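Local coordinates for protein hydroxyethylphosphonate dioxygenase (Streptomyces albus, PDB 6B9R) that is an iron-dependent dioxygenase that binds 2-hydroxyethylphosphonate at its metal centre and probably converts it to hydroxymethylphosphonate, at residues Y397-P400 with G401-F404. Sequence-based numbering, arbitrary orientation.
Sequences YVIP and GIEF
V398 turns its CG1 branch anti to the backbone N (chi1 -164°), which carries it across the bend to I402 and F404. I402 has CG1 beside its own N (chi1 -62°), and this sends the ethyl arm toward I399. V398 CG1 lies 3.6 Å from I402 CB. V398 CG1 also approaches the F404 ring obliquely, 4.1 Å from F404 CE2. The methyl thus touches I402 at the end of the turn and F404 on the following strand. I399 meets I402 through the first carbons of their ethyl arms, I399 CG1 to I402 CG1 at 3.6 Å. The two side chains cross at a slant. I402 CG1 also packs 3.5 Å from I399 O. No hydrogen bond joins the two segments; their side chains meet by apolar packing. The I402 side chain also packs on W379 and Y381 of strand 375-381, and F404 packs on W379. I399 and P400 touch F223 of the second subunit, which places the bend at the dimer interface. I399 to I402 form a type II beta turn. G401, with phi 91°, takes its third position, where glycine is commonly found. The turn links strand 395-398 of a seven-stranded antiparallel sheet to strand 403-407 of a three-stranded one, a sheet-to-sheet connection in a cupin-like beta fold.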
loop_
_atom_site.group_PDB
_atom_site.type_symbol
_atom_site.label_atom_id
_atom_site.label_comp_id
_atom_site.label_asym_id
_atom_site.label_seq_id
_atom_site.Cartn_x
_atom_site.Cartn_y
_atom_site.Cartn_z
ATOM N N TYR A 397 19.312 -11.003 -5.057
ATOM C CA TYR A 397 18.007 -10.536 -4.628
ATOM C C TYR A 397 17.325 -11.655 -3.852
ATOM O O TYR A 397 17.393 -12.819 -4.261
ATOM C CB TYR A 397 17.146 -10.123 -5.825
ATOM C CG TYR A 397 15.718 -10.007 -5.413
ATOM C CD1 TYR A 397 15.305 -8.973 -4.577
ATOM C CD2 TYR A 397 14.785 -10.955 -5.808
ATOM C CE1 TYR A 397 13.999 -8.873 -4.166
ATOM C CE2 TYR A 397 13.467 -10.863 -5.403
ATOM C CZ TYR A 397 13.080 -9.820 -4.586
ATOM O OH TYR A 397 11.773 -9.737 -4.170
ATOM N N VAL A 398 16.679 -11.307 -2.730
ATOM C CA VAL A 398 16.013 -12.263 -1.848
ATOM C C VAL A 398 14.596 -11.778 -1.568
ATOM O O VAL A 398 14.406 -10.623 -1.172
ATOM C CB VAL A 398 16.770 -12.442 -0.516
ATOM C CG1 VAL A 398 16.301 -13.713 0.201
ATOM C CG2 VAL A 398 18.308 -12.440 -0.727
ATOM N N ILE A 399 13.606 -12.652 -1.765
ATOM C CA ILE A 399 12.215 -12.301 -1.464
ATOM C C ILE A 399 12.012 -12.318 0.046
ATOM O O ILE A 399 12.818 -12.925 0.778
ATOM C CB ILE A 399 11.209 -13.249 -2.153
ATOM C CG1 ILE A 399 11.229 -14.651 -1.518
ATOM C CG2 ILE A 399 11.434 -13.262 -3.660
ATOM C CD1 ILE A 399 10.084 -15.592 -2.042
ATOM N N PRO A 400 10.957 -11.671 0.552
ATOM C CA PRO A 400 10.648 -11.770 1.985
ATOM C C PRO A 400 10.500 -13.221 2.433
ATOM O O PRO A 400 10.065 -14.087 1.673
ATOM C CB PRO A 400 9.313 -11.023 2.113
ATOM C CG PRO A 400 9.292 -10.075 0.955
ATOM C CD PRO A 400 10.016 -10.789 -0.165
ATOM N N GLY A 401 10.852 -13.472 3.690
ATOM C CA GLY A 401 10.566 -14.738 4.335
ATOM C C GLY A 401 11.635 -15.805 4.212
ATOM O O GLY A 401 11.476 -16.881 4.803
ATOM N N ILE A 402 12.718 -15.553 3.481
ATOM C CA ILE A 402 13.712 -16.595 3.229
ATOM C C ILE A 402 14.680 -16.686 4.398
ATOM O O ILE A 402 15.227 -15.674 4.847
ATOM C CB ILE A 402 14.473 -16.317 1.923
ATOM C CG1 ILE A 402 13.513 -16.319 0.722
ATOM C CG2 ILE A 402 15.645 -17.298 1.772
ATOM C CD1 ILE A 402 12.609 -17.550 0.621
ATOM N N GLU A 403 14.932 -17.906 4.866
ATOM C CA GLU A 403 15.985 -18.139 5.845
ATOM C C GLU A 403 17.259 -18.520 5.105
ATOM O O GLU A 403 17.279 -19.526 4.387
ATOM C CB GLU A 403 15.596 -19.242 6.829
ATOM C CG GLU A 403 16.648 -19.412 7.932
ATOM C CD GLU A 403 16.487 -20.692 8.725
ATOM O OE1 GLU A 403 16.604 -21.783 8.125
ATOM O OE2 GLU A 403 16.250 -20.601 9.948
ATOM N N PHE A 404 18.312 -17.708 5.255
ATOM C CA PHE A 404 19.593 -18.045 4.652
ATOM C C PHE A 404 20.725 -17.817 5.645
ATOM O O PHE A 404 20.596 -17.089 6.631
ATOM C CB PHE A 404 19.875 -17.265 3.347
ATOM C CG PHE A 404 19.984 -15.761 3.501
ATOM C CD1 PHE A 404 21.195 -15.163 3.816
ATOM C CD2 PHE A 404 18.892 -14.944 3.240
ATOM C CE1 PHE A 404 21.303 -13.780 3.921
ATOM C CE2 PHE A 404 18.990 -13.558 3.334
ATOM C CZ PHE A 404 20.202 -12.975 3.687
#